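Local coordinates for protein transmembrane oligosaccharyl transferase (PDB 3WAJ) that is an archaeal membrane enzyme of the STT3/AglB oligosaccharyl transferase family, joining a helical transmembrane region to a soluble C-terminal part, at residues 570-578 with 625-636. Sequence-based numbering, arbitrary orientation.
Sequences FQAGIGNKY and WAEGDLPLAEKY
Lys577 and Ala626 join a loop to the end of a helix through the backbone: Lys577 N donates to Ala626 O over 2.8 Å, in the carbonyl plane and on a lone pair. Tyr578 N adds a weak bond to Ala626 O at 3.5 Å. Helix 619-627 finishes here, Gly628 leaving helical geometry with positive phi; near the C-terminal end of the helix, the Ala626 carbonyl accepts from the loop backbone.

Charge supplies the second link. The Lys577 chain, bent at chi3, runs past the methyl of Ala626 and brings NZ to the syn side of Glu627 OE2 at 2.7 Å. The ammonium sits 31° out of the carboxylate plane. Thr589 O is a further acceptor for it, while Lys635 lies at long salt-bridge range from Glu627, whose negative charge probably eases the proximity of the two lysines.

The loop, between strand 564-565 and helix 584-588, belongs to the AglB core domain family region, and its Gln571 side chain lies about 11 Å from the bound zinc ion.

A third set of contacts gathers round the Trp625 and Tyr578 rings. Ile574 lays CD1 over one face of the Trp625 six-membered ring, a CH-pi contact 6° off the normal. Ile574 CG2 lies 3.6 Å from Trp625 CE3. Gln571 OE1 approaches the indole edge, its amide turned 74° from the ring, and Tyr578 CE1 packs 3.6 Å from Gly628 CA.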
ATOM      1  N   PHE A 570      -5.952  -3.215  -1.478  1.00 37.78           N
ATOM      2  CA  PHE A 570      -5.794  -4.097  -2.650  1.00 33.83           C
ATOM      3  C   PHE A 570      -6.542  -3.530  -3.844  1.00 38.39           C
ATOM      4  O   PHE A 570      -6.679  -4.213  -4.855  1.00 46.73           O
ATOM      5  CB  PHE A 570      -6.372  -5.497  -2.393  1.00 28.97           C
ATOM      6  CG  PHE A 570      -5.905  -6.112  -1.117  1.00 34.08           C
ATOM      7  CD1 PHE A 570      -4.560  -6.129  -0.794  1.00 40.43           C
ATOM      8  CD2 PHE A 570      -6.814  -6.638  -0.221  1.00 37.15           C
ATOM      9  CE1 PHE A 570      -4.130  -6.672   0.400  1.00 43.47           C
ATOM     10  CE2 PHE A 570      -6.391  -7.177   0.982  1.00 35.99           C
ATOM     11  CZ  PHE A 570      -5.054  -7.198   1.288  1.00 37.66           C
ATOM     12  N   GLN A 571      -7.059  -2.305  -3.690  1.00 40.56           N
ATOM     13  CA  GLN A 571      -7.853  -1.600  -4.704  1.00 36.74           C
ATOM     14  C   GLN A 571      -9.196  -2.247  -5.039  1.00 40.07           C
ATOM     15  O   GLN A 571      -9.716  -2.071  -6.140  1.00 44.92           O
ATOM     16  CB  GLN A 571      -7.020  -1.311  -5.964  1.00 36.28           C
ATOM     17  CG  GLN A 571      -5.806  -0.399  -5.680  1.00 42.93           C
ATOM     18  CD  GLN A 571      -4.871  -0.242  -6.874  1.00 53.91           C
ATOM     19  OE1 GLN A 571      -5.098  -0.810  -7.944  1.00 62.74           O
ATOM     20  NE2 GLN A 571      -3.814   0.533  -6.691  1.00 55.46           N
ATOM     21  N   ALA A 572      -9.752  -2.984  -4.073  1.00 35.52           N
ATOM     22  CA  ALA A 572     -11.134  -3.453  -4.151  1.00 31.67           C
ATOM     23  C   ALA A 572     -12.097  -2.334  -3.709  1.00 38.34           C
ATOM     24  O   ALA A 572     -11.752  -1.521  -2.848  1.00 38.14           O
ATOM     25  CB  ALA A 572     -11.327  -4.661  -3.272  1.00 19.33           C
ATOM     26  N   GLY A 573     -13.304  -2.307  -4.280  1.00 39.06           N
ATOM     27  CA  GLY A 573     -14.349  -1.404  -3.817  1.00 40.05           C
ATOM     28  C   GLY A 573     -14.208   0.061  -4.226  1.00 41.90           C
ATOM     29  O   GLY A 573     -14.908   0.930  -3.689  1.00 38.38           O
ATOM     30  N   ILE A 574     -13.318   0.348  -5.174  1.00 35.81           N
ATOM     31  CA  ILE A 574     -13.193   1.711  -5.687  1.00 37.43           C
ATOM     32  C   ILE A 574     -14.398   2.106  -6.556  1.00 39.49           C
ATOM     33  O   ILE A 574     -14.837   3.256  -6.530  1.00 38.10           O
ATOM     34  CB  ILE A 574     -11.879   1.908  -6.471  1.00 38.66           C
ATOM     35  CG1 ILE A 574     -10.672   1.799  -5.530  1.00 37.33           C
ATOM     36  CG2 ILE A 574     -11.864   3.252  -7.199  1.00 36.05           C
ATOM     37  CD1 ILE A 574      -9.322   1.551  -6.260  1.00 37.21           C
ATOM     38  N   GLY A 575     -14.931   1.154  -7.323  1.00 35.73           N
ATOM     39  CA  GLY A 575     -16.039   1.430  -8.231  1.00 33.95           C
ATOM     40  C   GLY A 575     -15.706   2.475  -9.303  1.00 32.43           C
ATOM     41  O   GLY A 575     -14.537   2.707  -9.606  1.00 31.30           O
ATOM     42  N   ASN A 576     -16.733   3.088  -9.891  1.00 31.59           N
ATOM     43  CA  ASN A 576     -16.559   4.147 -10.903  1.00 40.52           C
ATOM     44  C   ASN A 576     -17.890   4.746 -11.331  1.00 42.02           C
ATOM     45  O   ASN A 576     -18.945   4.160 -11.078  1.00 42.84           O
ATOM     46  CB  ASN A 576     -15.833   3.631 -12.156  1.00 45.88           C
ATOM     47  CG  ASN A 576     -16.579   2.491 -12.841  1.00 47.82           C
ATOM     48  OD1 ASN A 576     -17.733   2.641 -13.279  1.00 49.23           O
ATOM     49  ND2 ASN A 576     -15.922   1.341 -12.931  1.00 45.75           N
ATOM     50  N   LYS A 577     -17.843   5.882 -12.023  1.00 42.47           N
ATOM     51  CA  LYS A 577     -19.080   6.504 -12.522  1.00 45.98           C
ATOM     52  C   LYS A 577     -19.440   6.112 -13.952  1.00 48.41           C
ATOM     53  O   LYS A 577     -20.616   5.979 -14.282  1.00 58.12           O
ATOM     54  CB  LYS A 577     -19.048   8.026 -12.352  1.00 42.74           C
ATOM     55  CG  LYS A 577     -19.608   8.491 -11.019  1.00 53.55           C
ATOM     56  CD  LYS A 577     -19.046   9.835 -10.561  1.00 53.83           C
ATOM     57  CE  LYS A 577     -18.909  10.810 -11.706  1.00 59.08           C
ATOM     58  NZ  LYS A 577     -18.219  12.049 -11.250  1.00 66.12           N
ATOM     59  N   TYR A 578     -18.435   5.901 -14.794  1.00 45.82           N
ATOM     60  CA  TYR A 578     -18.693   5.594 -16.208  1.00 46.93           C
ATOM     61  C   TYR A 578     -19.445   4.262 -16.437  1.00 47.81           C
ATOM     62  O   TYR A 578     -20.243   4.159 -17.370  1.00 54.51           O
ATOM     63  CB  TYR A 578     -17.396   5.673 -17.035  1.00 40.87           C
ATOM     64  CG  TYR A 578     -16.326   4.699 -16.593  1.00 44.39           C
ATOM     65  CD1 TYR A 578     -15.327   5.086 -15.702  1.00 42.19           C
ATOM     66  CD2 TYR A 578     -16.309   3.394 -17.069  1.00 40.27           C
ATOM     67  CE1 TYR A 578     -14.343   4.196 -15.299  1.00 36.75           C
ATOM     68  CE2 TYR A 578     -15.330   2.498 -16.667  1.00 43.91           C
ATOM     69  CZ  TYR A 578     -14.354   2.909 -15.785  1.00 43.38           C
ATOM     70  OH  TYR A 578     -13.393   2.019 -15.391  1.00 46.47           O
ATOM     71  N   TRP A 625     -10.187   7.730 -11.076  1.00 35.61           N
ATOM     72  CA  TRP A 625     -10.849   6.424 -10.976  1.00 36.43           C
ATOM     73  C   TRP A 625     -12.334   6.488 -11.356  1.00 43.05           C
ATOM     74  O   TRP A 625     -12.853   5.594 -12.033  1.00 41.22           O
ATOM     75  CB  TRP A 625     -10.730   5.858  -9.552  1.00 34.23           C
ATOM     76  CG  TRP A 625      -9.402   5.230  -9.201  1.00 40.11           C
ATOM     77  CD1 TRP A 625      -8.335   5.843  -8.593  1.00 40.91           C
ATOM     78  CD2 TRP A 625      -9.009   3.864  -9.412  1.00 39.25           C
ATOM     79  NE1 TRP A 625      -7.307   4.947  -8.424  1.00 35.61           N
ATOM     80  CE2 TRP A 625      -7.692   3.727  -8.914  1.00 39.68           C
ATOM     81  CE3 TRP A 625      -9.642   2.746  -9.971  1.00 42.41           C
ATOM     82  CZ2 TRP A 625      -6.991   2.505  -8.959  1.00 41.76           C
ATOM     83  CZ3 TRP A 625      -8.943   1.529 -10.019  1.00 40.26           C
ATOM     84  CH2 TRP A 625      -7.635   1.424  -9.514  1.00 41.10           C
ATOM     85  N   ALA A 626     -13.017   7.539 -10.895  1.00 36.55           N
ATOM     86  CA  ALA A 626     -14.457   7.669 -11.113  1.00 40.18           C
ATOM     87  C   ALA A 626     -14.762   7.862 -12.591  1.00 41.04           C
ATOM     88  O   ALA A 626     -15.720   7.300 -13.109  1.00 37.36           O
ATOM     89  CB  ALA A 626     -15.056   8.835 -10.278  1.00 26.55           C
ATOM     90  N   GLU A 627     -13.939   8.672 -13.252  1.00 41.89           N
ATOM     91  CA  GLU A 627     -14.205   9.094 -14.623  1.00 50.31           C
ATOM     92  C   GLU A 627     -13.619   8.168 -15.682  1.00 51.84           C
ATOM     93  O   GLU A 627     -14.181   8.049 -16.765  1.00 50.82           O
ATOM     94  CB  GLU A 627     -13.699  10.524 -14.863  1.00 53.46           C
ATOM     95  CG  GLU A 627     -14.316  11.576 -13.955  1.00 52.50           C
ATOM     96  CD  GLU A 627     -15.792  11.787 -14.213  1.00 56.92           C
ATOM     97  OE1 GLU A 627     -16.252  11.418 -15.308  1.00 63.89           O
ATOM     98  OE2 GLU A 627     -16.489  12.332 -13.323  1.00 60.29           O
ATOM     99  N   GLY A 628     -12.489   7.535 -15.381  1.00 49.79           N
ATOM    100  CA  GLY A 628     -11.855   6.632 -16.327  1.00 49.95           C
ATOM    101  C   GLY A 628     -10.544   7.124 -16.926  1.00 56.46           C
ATOM    102  O   GLY A 628      -9.765   6.331 -17.461  1.00 61.12           O
ATOM    103  N   ASP A 629     -10.290   8.427 -16.850  1.00 55.26           N
ATOM    104  CA  ASP A 629      -9.042   8.976 -17.375  1.00 59.85           C
ATOM    105  C   ASP A 629      -8.687  10.336 -16.788  1.00 69.11           C
ATOM    106  O   ASP A 629      -9.459  10.918 -16.024  1.00 74.83           O
ATOM    107  CB  ASP A 629      -9.067   9.055 -18.913  1.00 63.94           C
ATOM    108  CG  ASP A 629     -10.140  10.002 -19.453  1.00 69.39           C
ATOM    109  OD1 ASP A 629     -10.422  11.057 -18.841  1.00 66.52           O
ATOM    110  OD2 ASP A 629     -10.702   9.684 -20.522  1.00 73.79           O
ATOM    111  N   LEU A 630      -7.528  10.855 -17.181  1.00 68.13           N
ATOM    112  CA  LEU A 630      -7.062  12.134 -16.670  1.00 63.98           C
ATOM    113  C   LEU A 630      -7.809  13.369 -17.207  1.00 67.53           C
ATOM    114  O   LEU A 630      -8.111  14.280 -16.428  1.00 75.35           O
ATOM    115  CB  LEU A 630      -5.559  12.253 -16.882  1.00 63.19           C
ATOM    116  CG  LEU A 630      -4.848  10.970 -16.473  1.00 66.50           C
ATOM    117  CD1 LEU A 630      -3.497  10.878 -17.167  1.00 71.34           C
ATOM    118  CD2 LEU A 630      -4.689  10.883 -14.960  1.00 65.41           C
ATOM    119  N   PRO A 631      -8.102  13.419 -18.526  1.00 64.53           N
ATOM    120  CA  PRO A 631      -8.746  14.659 -18.997  1.00 64.39           C
ATOM    121  C   PRO A 631     -10.139  14.920 -18.403  1.00 59.87           C
ATOM    122  O   PRO A 631     -10.469  16.066 -18.114  1.00 58.35           O
ATOM    123  CB  PRO A 631      -8.819  14.464 -20.519  1.00 63.72           C
ATOM    124  CG  PRO A 631      -7.738  13.466 -20.829  1.00 64.39           C
ATOM    125  CD  PRO A 631      -7.723  12.537 -19.650  1.00 62.18           C
ATOM    126  N   LEU A 632     -10.940  13.881 -18.208  1.00 62.45           N
ATOM    127  CA  LEU A 632     -12.254  14.061 -17.592  1.00 63.27           C
ATOM    128  C   LEU A 632     -12.151  14.557 -16.146  1.00 61.34           C
ATOM    129  O   LEU A 632     -12.929  15.410 -15.718  1.00 66.04           O
ATOM    130  CB  LEU A 632     -13.063  12.767 -17.683  1.00 66.89           C
ATOM    131  CG  LEU A 632     -13.306  12.384 -19.142  1.00 71.39           C
ATOM    132  CD1 LEU A 632     -13.668  10.910 -19.311  1.00 69.31           C
ATOM    133  CD2 LEU A 632     -14.375  13.291 -19.743  1.00 73.92           C
ATOM    134  N   ALA A 633     -11.172  14.046 -15.406  1.00 51.00           N
ATOM    135  CA  ALA A 633     -10.945  14.503 -14.038  1.00 50.18           C
ATOM    136  C   ALA A 633     -10.599  15.998 -13.983  1.00 55.09           C
ATOM    137  O   ALA A 633     -10.834  16.668 -12.966  1.00 55.71           O
ATOM    138  CB  ALA A 633      -9.859  13.671 -13.369  1.00 48.57           C
ATOM    139  N   GLU A 634     -10.051  16.523 -15.074  1.00 57.24           N
ATOM    140  CA  GLU A 634      -9.611  17.912 -15.092  1.00 43.86           C
ATOM    141  C   GLU A 634     -10.748  18.938 -15.011  1.00 47.66           C
ATOM    142  O   GLU A 634     -10.509  20.124 -14.785  1.00 60.20           O
ATOM    143  CB  GLU A 634      -8.684  18.173 -16.281  1.00 51.44           C
ATOM    144  CG  GLU A 634      -7.267  17.622 -16.067  1.00 67.98           C
ATOM    145  CD  GLU A 634      -6.443  18.464 -15.090  1.00 80.47           C
ATOM    146  OE1 GLU A 634      -6.852  19.608 -14.792  1.00 79.19           O
ATOM    147  OE2 GLU A 634      -5.383  17.987 -14.620  1.00 87.47           O
ATOM    148  N   LYS A 635     -11.980  18.479 -15.180  1.00 55.48           N
ATOM    149  CA  LYS A 635     -13.136  19.354 -15.063  1.00 48.09           C
ATOM    150  C   LYS A 635     -13.417  19.711 -13.600  1.00 46.21           C
ATOM    151  O   LYS A 635     -14.256  20.573 -13.306  1.00 40.56           O
ATOM    152  CB  LYS A 635     -14.373  18.697 -15.689  1.00 45.38           C
ATOM    153  CG  LYS A 635     -14.990  17.589 -14.819  1.00 53.83           C
ATOM    154  CD  LYS A 635     -16.149  16.863 -15.525  1.00 58.42           C
ATOM    155  CE  LYS A 635     -16.718  15.759 -14.628  1.00 62.99           C
ATOM    156  NZ  LYS A 635     -18.113  15.348 -14.988  1.00 68.92           N
ATOM    157  N   TYR A 636     -12.732  19.045 -12.675  1.00 43.27           N
ATOM    158  CA  TYR A 636     -12.907  19.383 -11.265  1.00 47.01           C
ATOM    159  C   TYR A 636     -11.998  20.557 -10.838  1.00 44.12           C
ATOM    160  O   TYR A 636     -12.078  21.027  -9.711  1.00 39.38           O
ATOM    161  CB  TYR A 636     -12.736  18.142 -10.371  1.00 45.89           C
ATOM    162  CG  TYR A 636     -13.854  17.116 -10.537  1.00 43.34           C
ATOM    163  CD1 TYR A 636     -13.669  15.968 -11.294  1.00 41.56           C
ATOM    164  CD2 TYR A 636     -15.097  17.313  -9.945  1.00 40.75           C
ATOM    165  CE1 TYR A 636     -14.693  15.031 -11.450  1.00 41.40           C
ATOM    166  CE2 TYR A 636     -16.131  16.389 -10.099  1.00 40.88           C
ATOM    167  CZ  TYR A 636     -15.924  15.253 -10.845  1.00 44.17           C
ATOM    168  OH  TYR A 636     -16.953  14.341 -10.986  1.00 46.86           O
TER